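Local coordinates for endoglucanase (Clostridium thermocellum, PDB 2E4T), which is the family 44 glycoside hydrolase part of a larger cellulase and probably cleaves internal beta-1,4-glucosidic bonds of cellulose and xyloglucan, at residues Leu65-Asp69 and Asp118-Val123; Gly170-Thr174 and Asp222-Glu226; Ser215-Lys219 and Glu272-Asp278. All blocks are in the same frame, centred on the assembly; numbering follows the deposited sequence. Where two conformers were deposited one is given.

Interaction 1 of 3, residues Leu65-Asp69 and Asp118-Val123; sequences LHYSD and DGNGPV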
loop_
_atom_site.group_PDB
_atom_site.type_symbol
_atom_site.label_atom_id
_atom_site.label_comp_id
_atom_site.label_asym_id
_atom_site.label_seq_id
_atom_site.Cartn_x
_atom_site.Cartn_y
_atom_site.Cartn_z
ATOM N N LEU A 65 14.517 9.265 19.970
ATOM C CA LEU A 65 14.621 9.678 21.405
ATOM C C LEU A 65 13.271 10.143 21.969
ATOM O O LEU A 65 13.224 10.940 22.923
ATOM C CB LEU A 65 15.697 10.767 21.548
ATOM C CG LEU A 65 17.092 10.371 21.038
ATOM C CD1 LEU A 65 18.052 11.523 21.197
ATOM C CD2 LEU A 65 17.611 9.110 21.685
ATOM N N HIS A 66 12.177 9.647 21.403
ATOM C CA HIS A 66 10.855 10.006 21.908
ATOM C C HIS A 66 10.652 11.519 21.887
ATOM O O HIS A 66 9.940 12.091 22.738
ATOM C CB HIS A 66 10.542 9.405 23.277
ATOM C CG HIS A 66 10.934 7.983 23.324
ATOM N ND1 HIS A 66 10.157 6.984 22.751
ATOM C CD2 HIS A 66 12.058 7.401 23.838
ATOM C CE1 HIS A 66 10.841 5.853 22.888
ATOM N NE2 HIS A 66 11.976 6.073 23.549
ATOM N N TYR A 67 11.174 12.196 20.862
ATOM C CA TYR A 67 11.016 13.645 20.737
ATOM C C TYR A 67 9.614 14.027 20.270
ATOM O O TYR A 67 9.153 13.509 19.231
ATOM C CB TYR A 67 11.976 14.258 19.700
ATOM C CG TYR A 67 13.293 14.730 20.260
ATOM C CD1 TYR A 67 14.044 13.977 21.188
ATOM C CD2 TYR A 67 13.819 15.930 19.877
ATOM C CE1 TYR A 67 15.295 14.420 21.624
ATOM C CE2 TYR A 67 15.061 16.398 20.345
ATOM C CZ TYR A 67 15.781 15.642 21.246
ATOM O OH TYR A 67 17.017 16.039 21.700
ATOM N N SER A 68 9.001 14.984 20.961
ATOM C CA SER A 68 7.836 15.694 20.439
ATOM C C SER A 68 8.318 16.992 19.811
ATOM O O SER A 68 9.055 17.764 20.453
ATOM C CB SER A 68 6.864 16.055 21.547
ATOM O OG SER A 68 6.055 14.902 21.876
ATOM N N ASP A 69 7.922 17.246 18.549
ATOM C CA ASP A 69 8.481 18.378 17.831
ATOM C C ASP A 69 7.615 18.683 16.596
ATOM O O ASP A 69 6.485 18.173 16.447
ATOM C CB ASP A 69 9.920 18.022 17.428
ATOM C CG ASP A 69 9.946 16.785 16.497
ATOM O OD1 ASP A 69 8.980 16.562 15.797
ATOM O OD2 ASP A 69 10.918 15.979 16.523
ATOM N N ASP A 118 2.794 19.055 22.924
ATOM C CA ASP A 118 3.751 20.138 22.756
ATOM C C ASP A 118 4.789 19.685 21.729
ATOM O O ASP A 118 4.790 18.539 21.265
ATOM C CB ASP A 118 4.390 20.519 24.107
ATOM C CG ASP A 118 5.132 19.323 24.712
ATOM O OD1 ASP A 118 6.083 18.829 24.075
ATOM O OD2 ASP A 118 4.728 18.866 25.838
ATOM N N GLY A 119 5.677 20.622 21.400
ATOM C CA GLY A 119 6.826 20.359 20.553
ATOM C C GLY A 119 8.134 20.584 21.297
ATOM O O GLY A 119 9.107 21.073 20.729
ATOM N N ASN A 120 8.189 20.190 22.567
ATOM C CA ASN A 120 9.267 20.634 23.452
ATOM C C ASN A 120 10.465 19.726 23.526
ATOM O O ASN A 120 11.424 20.093 24.220
ATOM C CB ASN A 120 8.767 20.846 24.909
ATOM C CG ASN A 120 7.629 21.739 25.044
ATOM O OD1 ASN A 120 7.465 22.594 24.238
ATOM N ND2 ASN A 120 6.859 21.625 26.158
ATOM N N GLY A 121 10.503 18.617 22.773
ATOM C CA GLY A 121 11.675 17.761 22.769
ATOM C C GLY A 121 11.353 16.419 23.429
ATOM O O GLY A 121 10.190 15.940 23.451
ATOM N N PRO A 122 12.372 15.759 23.956
ATOM C CA PRO A 122 12.210 14.371 24.406
ATOM C C PRO A 122 11.175 14.235 25.525
ATOM O O PRO A 122 11.169 15.020 26.491
ATOM C CB PRO A 122 13.616 13.970 24.911
ATOM C CG PRO A 122 14.220 15.310 25.335
ATOM C CD PRO A 122 13.752 16.261 24.225
ATOM N N VAL A 123 10.384 13.174 25.416
ATOM C CA VAL A 123 9.443 12.772 26.463
ATOM C C VAL A 123 10.110 11.680 27.284
ATOM O O VAL A 123 10.492 10.632 26.749
ATOM C CB VAL A 123 8.119 12.274 25.844
ATOM C CG1 VAL A 123 7.203 11.806 26.931
ATOM C CG2 VAL A 123 7.462 13.395 25.010
HETATM O O HOH W 1 4.677 16.234 23.728
#
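Ser68 OG has three polar partners: water 1, 2.7 Å away, which links it weakly to Asp118 OD1 in the loop before the partner strand, and, outside the two segments, Asn59 ND2 and Ser116 OG. The torsion of Ser68 (chi1 -80°) sets OG anti to its own carbonyl carbon and beside the CG2 methyl of Val123, while Ser68 CB rests on Asp118 O at 3.2 Å. The backbones pair antiparallel. Ser68 N donates to Gly121 O at 2.9 Å, and Gly121 N returns a bond to Ser68 O. Val123 N donates to His66 O, which Asn59 ND2 also reaches. On the other face of the sheet Tyr67 and Pro122 run side by side; Pro122 CD sits over the ring, 3.7 Å from the Tyr67 ring centroid and 19° off its normal, a CH-pi contact. Gly121 CA lies over that same face, and Trp64 meets Tyr67 edge-to-face. Asp118 OD1 accepts from Asn120 N at 2.9 Å, closing an Asx turn that leads into the strand, and its OD2 is held by a salt bridge to Arg133, which also binds the carbonyls of Gly121 and Pro122. Asn120 and Gly121 both face Ser68, a classic beta bulge at the edge of the three-stranded antiparallel sheet formed by strands 58-59, 67-69 and 121-122, within the glycoside hydrolase family 44 range.

Interaction 2 of 3, residues Gly170-Thr174 and Asp222-Glu226; sequences GNAST and DPYAE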
loop_
_atom_site.group_PDB
_atom_site.type_symbol
_atom_site.label_atom_id
_atom_site.label_comp_id
_atom_site.label_asym_id
_atom_site.label_seq_id
_atom_site.Cartn_x
_atom_site.Cartn_y
_atom_site.Cartn_z
ATOM N N GLY A 170 -15.366 18.574 1.675
ATOM C CA GLY A 170 -16.489 17.734 1.340
ATOM C C GLY A 170 -16.285 16.306 1.902
ATOM O O GLY A 170 -15.150 15.922 2.224
ATOM N N ASN A 171 -17.341 15.521 1.935
ATOM C CA ASN A 171 -17.239 14.158 2.393
ATOM C C ASN A 171 -16.576 13.265 1.329
ATOM O O ASN A 171 -16.310 13.680 0.178
ATOM C CB ASN A 171 -18.580 13.649 2.898
ATOM C CG ASN A 171 -19.608 13.415 1.781
ATOM O OD1 ASN A 171 -19.288 12.849 0.763
ATOM N ND2 ASN A 171 -20.809 13.965 1.914
ATOM N N ALA A 172 -16.342 12.006 1.721
ATOM C CA ALA A 172 -15.614 11.075 0.861
ATOM C C ALA A 172 -16.299 10.765 -0.450
ATOM O O ALA A 172 -15.641 10.218 -1.354
ATOM C CB ALA A 172 -15.368 9.787 1.607
ATOM N N SER A 173 -17.603 11.055 -0.575
ATOM C CA SER A 173 -18.308 10.811 -1.843
ATOM C C SER A 173 -18.146 11.951 -2.839
ATOM O O SER A 173 -18.620 11.810 -3.961
ATOM C CB SER A 173 -19.778 10.565 -1.621
ATOM O OG SER A 173 -20.512 11.765 -1.349
ATOM N N THR A 174 -17.507 13.052 -2.438
ATOM C CA THR A 174 -17.369 14.229 -3.270
ATOM C C THR A 174 -16.017 14.232 -3.964
ATOM O O THR A 174 -15.088 13.525 -3.528
ATOM C CB THR A 174 -17.555 15.515 -2.463
ATOM O OG1 THR A 174 -16.425 15.733 -1.621
ATOM C CG2 THR A 174 -18.858 15.493 -1.633
ATOM N N ASP A 222 -18.771 11.126 8.491
ATOM C CA ASP A 222 -18.649 10.881 7.058
ATOM C C ASP A 222 -19.048 9.448 6.788
ATOM O O ASP A 222 -18.214 8.533 6.843
ATOM C CB ASP A 222 -17.250 11.147 6.518
ATOM C CG ASP A 222 -17.213 11.096 5.016
ATOM O OD1 ASP A 222 -18.191 10.565 4.399
ATOM O OD2 ASP A 222 -16.198 11.574 4.435
ATOM N N PRO A 223 -20.337 9.213 6.495
ATOM C CA PRO A 223 -20.798 7.849 6.264
ATOM C C PRO A 223 -20.158 7.200 5.053
ATOM O O PRO A 223 -20.322 5.964 4.880
ATOM C CB PRO A 223 -22.318 8.011 6.047
ATOM C CG PRO A 223 -22.664 9.381 6.543
ATOM C CD PRO A 223 -21.435 10.201 6.474
ATOM N N TYR A 224 -19.530 7.994 4.183
ATOM C CA TYR A 224 -18.976 7.479 2.934
ATOM C C TYR A 224 -17.495 7.159 3.069
ATOM O O TYR A 224 -16.896 6.576 2.134
ATOM C CB TYR A 224 -19.152 8.536 1.812
ATOM C CG TYR A 224 -20.604 8.910 1.705
ATOM C CD1 TYR A 224 -21.526 8.087 1.113
ATOM C CD2 TYR A 224 -21.065 10.094 2.254
ATOM C CE1 TYR A 224 -22.900 8.454 1.093
ATOM C CE2 TYR A 224 -22.407 10.497 2.232
ATOM C CZ TYR A 224 -23.316 9.648 1.679
ATOM O OH TYR A 224 -24.651 9.989 1.634
ATOM N N ALA A 225 -16.861 7.538 4.176
ATOM C CA ALA A 225 -15.416 7.320 4.316
ATOM C C ALA A 225 -15.132 5.839 4.547
ATOM O O ALA A 225 -15.894 5.153 5.248
ATOM C CB ALA A 225 -14.902 8.158 5.483
ATOM N N GLU A 226 -14.016 5.383 3.995
ATOM C CA GLU A 226 -13.602 3.986 4.163
ATOM C C GLU A 226 -12.641 3.876 5.330
ATOM O O GLU A 226 -11.683 4.670 5.416
ATOM C CB GLU A 226 -12.944 3.492 2.869
ATOM C CG GLU A 226 -13.985 3.283 1.803
ATOM C CD GLU A 226 -13.427 2.810 0.470
ATOM O OE1 GLU A 226 -12.371 3.305 0.020
ATOM O OE2 GLU A 226 -14.046 1.931 -0.134
#
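Tyr224 lays one face of its ring beneath Ser173 CB, which stands 4.2 Å from the Tyr224 ring centroid, a CH-pi contact displaced toward the ring's rim. The overlap joins two loops of the TIM barrel, each leading from a helix to the next parallel strand: the loop 170-174 follows helix 158-169 and runs toward strand 180-183, while the loop 222-226 follows helix 204-221 and enters strand 226-232. Both contain a type I turn opened by an Asx turn. In the first, Asn171 CG sits between its backbone N and carbonyl carbon (chi1 71°), which turns OD1 back toward the backbone N of Ser173. Asn171 OD1 accepts from Ser173 N at 2.8 Å and from Ser173 OG at 2.7 Å, both in its carbonyl plane. Two donors thus fix the rotation of the amide, and its plane is inclined by 36° to the Tyr224 ring, with Asn171 CG 3.7 Å from Tyr224 CD2. The turn is closed by Thr174, whose N and OG1 both donate to Asn171 O. In the second loop Asp222 serves both segments. OD1 accepts from Tyr224 N, met from above the carboxylate plane, whereas OD2 points its syn lone pair at the neighbouring loop. The carboxylate is consequently pinned at both oxygens. Asn171 CB lies over one of its faces, 3.5 Å from Asp222 OD1; the Asp222 side chain also touches Val166 of helix 158-169. Ala172 CB packs against Tyr224 CB and the CA and CB of Ala225, 3.6 Å from Tyr224 O. The single hydrogen bond between the loops runs from Ala172 N to Asp222 OD2, 2.8 Å long with a bent N-H...O angle of 143°.

Interaction 3 of 3, residues Ser215-Lys219 and Glu272-Asp278; sequences SKAVK and EGKRLLD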
loop_
_atom_site.group_PDB
_atom_site.type_symbol
_atom_site.label_atom_id
_atom_site.label_comp_id
_atom_site.label_asym_id
_atom_site.label_seq_id
_atom_site.Cartn_x
_atom_site.Cartn_y
_atom_site.Cartn_z
ATOM N N SER A 215 -14.161 3.598 14.230
ATOM C CA SER A 215 -14.913 3.506 12.993
ATOM C C SER A 215 -16.309 4.119 13.139
ATOM O O SER A 215 -16.779 4.905 12.301
ATOM C CB SER A 215 -15.022 2.054 12.550
ATOM O OG SER A 215 -15.765 2.022 11.351
ATOM N N LYS A 216 -17.023 3.761 14.234
ATOM C CA LYS A 216 -18.342 4.355 14.481
ATOM C C LYS A 216 -18.263 5.863 14.520
ATOM O O LYS A 216 -19.121 6.564 13.952
ATOM C CB LYS A 216 -18.946 3.833 15.781
ATOM C CG LYS A 216 -19.411 2.413 15.723
ATOM C CD LYS A 216 -19.724 1.867 17.126
ATOM C CE LYS A 216 -20.268 0.474 17.138
ATOM N NZ LYS A 216 -20.424 -0.061 18.522
ATOM N N ALA A 217 -17.267 6.399 15.227
ATOM C CA ALA A 217 -17.159 7.828 15.383
ATOM C C ALA A 217 -16.953 8.531 14.034
ATOM O O ALA A 217 -17.541 9.588 13.758
ATOM C CB ALA A 217 -15.973 8.143 16.326
ATOM N N VAL A 218 -16.065 7.961 13.212
ATOM C CA VAL A 218 -15.786 8.537 11.890
ATOM C C VAL A 218 -17.029 8.483 11.011
ATOM O O VAL A 218 -17.366 9.468 10.339
ATOM C CB VAL A 218 -14.615 7.765 11.210
ATOM C CG1 VAL A 218 -14.459 8.206 9.743
ATOM C CG2 VAL A 218 -13.348 7.954 11.977
ATOM N N LYS A 219 -17.693 7.320 10.983
ATOM C CA LYS A 219 -18.823 7.134 10.049
ATOM C C LYS A 219 -20.040 7.963 10.429
ATOM O O LYS A 219 -20.871 8.215 9.559
ATOM C CB LYS A 219 -19.123 5.661 9.885
ATOM C CG LYS A 219 -17.959 5.025 9.080
ATOM C CD LYS A 219 -18.152 3.556 8.853
ATOM C CE LYS A 219 -17.122 2.980 7.953
ATOM N NZ LYS A 219 -17.367 2.911 6.553
ATOM N N GLU A 272 -24.095 -3.318 14.848
ATOM C CA GLU A 272 -24.319 -1.916 14.649
ATOM C C GLU A 272 -25.314 -1.619 13.512
ATOM O O GLU A 272 -26.028 -0.613 13.513
ATOM C CB GLU A 272 -22.993 -1.181 14.338
ATOM C CG GLU A 272 -23.072 0.268 14.055
ATOM C CD GLU A 272 -23.541 1.128 15.216
ATOM O OE1 GLU A 272 -23.549 0.691 16.385
ATOM O OE2 GLU A 272 -23.945 2.288 14.962
ATOM N N GLY A 273 -25.317 -2.479 12.487
ATOM C CA GLY A 273 -26.144 -2.335 11.310
ATOM C C GLY A 273 -25.505 -1.623 10.138
ATOM O O GLY A 273 -26.208 -1.204 9.221
ATOM N N LYS A 274 -24.163 -1.507 10.139
ATOM C CA LYS A 274 -23.478 -0.983 8.972
ATOM C C LYS A 274 -22.035 -1.478 8.992
ATOM O O LYS A 274 -21.513 -1.837 10.044
ATOM C CB LYS A 274 -23.454 0.534 8.914
ATOM C CG LYS A 274 -22.715 1.179 9.979
ATOM C CD LYS A 274 -23.192 2.614 9.883
ATOM C CE LYS A 274 -22.463 3.359 10.914
ATOM N NZ LYS A 274 -23.098 4.706 11.240
ATOM N N ARG A 275 -21.396 -1.456 7.818
ATOM C CA ARG A 275 -20.039 -1.913 7.706
ATOM C C ARG A 275 -19.092 -0.986 8.462
ATOM O O ARG A 275 -19.053 0.232 8.200
ATOM C CB ARG A 275 -19.661 -1.965 6.226
ATOM C CG ARG A 275 -18.181 -2.271 5.991
ATOM C CD ARG A 275 -17.900 -2.508 4.471
ATOM N NE ARG A 275 -18.420 -3.791 4.000
ATOM C CZ ARG A 275 -17.738 -4.939 4.070
ATOM N NH1 ARG A 275 -16.535 -5.000 4.692
ATOM N NH2 ARG A 275 -18.261 -6.031 3.498
ATOM N N LEU A 276 -18.259 -1.559 9.341
ATOM C CA LEU A 276 -17.323 -0.762 10.125
ATOM C C LEU A 276 -15.875 -0.981 9.692
ATOM O O LEU A 276 -14.985 -0.209 10.107
ATOM C CB LEU A 276 -17.445 -1.071 11.638
ATOM C CG LEU A 276 -18.813 -0.693 12.199
ATOM C CD1 LEU A 276 -18.861 -1.101 13.672
ATOM C CD2 LEU A 276 -19.114 0.792 12.079
ATOM N N LEU A 277 -15.584 -2.027 8.914
ATOM C CA LEU A 277 -14.253 -2.230 8.341
ATOM C C LEU A 277 -14.451 -2.281 6.826
ATOM O O LEU A 277 -15.141 -3.183 6.342
ATOM C CB LEU A 277 -13.642 -3.545 8.789
ATOM C CG LEU A 277 -12.271 -3.876 8.196
ATOM C CD1 LEU A 277 -11.189 -2.890 8.664
ATOM C CD2 LEU A 277 -11.898 -5.296 8.427
ATOM N N ASP A 278 -13.840 -1.334 6.108
ATOM C CA ASP A 278 -13.938 -1.353 4.653
ATOM C C ASP A 278 -12.766 -2.073 4.000
ATOM O O ASP A 278 -12.951 -2.730 2.952
ATOM C CB ASP A 278 -14.055 0.061 4.111
ATOM C CG ASP A 278 -15.335 0.700 4.582
ATOM O OD1 ASP A 278 -16.394 0.406 3.959
ATOM O OD2 ASP A 278 -15.289 1.457 5.582
HETATM O O HOH W 2 -21.396 5.089 13.291
HETATM O O HOH W 3 -23.306 -1.316 17.908
HETATM O O HOH W 4 -20.329 1.944 6.474
HETATM O O HOH W 5 -22.742 6.169 8.929
#
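Lys219 NZ forms a salt bridge with Asp278 OD2 at 2.7 Å, on that oxygen's syn lone pair. The same nitrogen, at the end of a largely buried side chain, donates to water 4 and makes a probable hydrogen bond to Ala225 O. The water passes a bond on to Arg275 O. The chain of Lys219 runs extended from CB to CE and then turns at chi4 (-92°), carrying NZ toward the carboxylate while CD and CE pass beside Arg275 O. Asp278 OD2 is shared: Ile227 N also donates to it, so a lysine and a backbone amide would both be expected to favour the ionised carboxylate. Ser215, with OG anti to its backbone N (chi1 180°), gives its hydroxyl proton from OG to Leu276 O at 2.7 Å, in the carbonyl plane and on a lone pair. These bonds make a helix-to-loop contact on the outside of the TIM barrel, between helix 204-221 and the loop that carries the chain from helix 257-272 into strand 279-284. Leu276 sets its two methyls against Lys216 CG, with CD2 also close to Ser215 OG. Toward solvent the pairing becomes looser. In one of the two Lys216 conformers, NZ and Glu272 OE1 make a long and doubtful salt bridge. The extended chain of Lys274 reaches the helix carbonyls through water: NZ donates to water 2, which binds Lys216 O, and to water 5, which binds Lys219 O. Within the loop, Arg275 NH1 donates in its guanidinium plane to Leu277 O at 2.8 Å and also to Thr353 OG1, while NH2 bonds Pro351 O.

In the fold
Interactions 2 and 3 adjoin, their centres about 12 Å apart, and share barrel elements: helix 204-221 supplies one side of interaction 3 and leads into the 222-226 loop of interaction 2. One lysine, Lys219, serves both contacts. Interaction 1 lies apart, about 34 Å from each by centres, in a small sheet nearer the calcium ion. All three are partly buried, combining covered and exposed residues. Their chemistry differs: paired backbone bonds and a proline-tyrosine contact in 1, side-chain-stabilised turns with one backbone-to-carboxylate bond in 2, and a salt bridge and water bridges in 3.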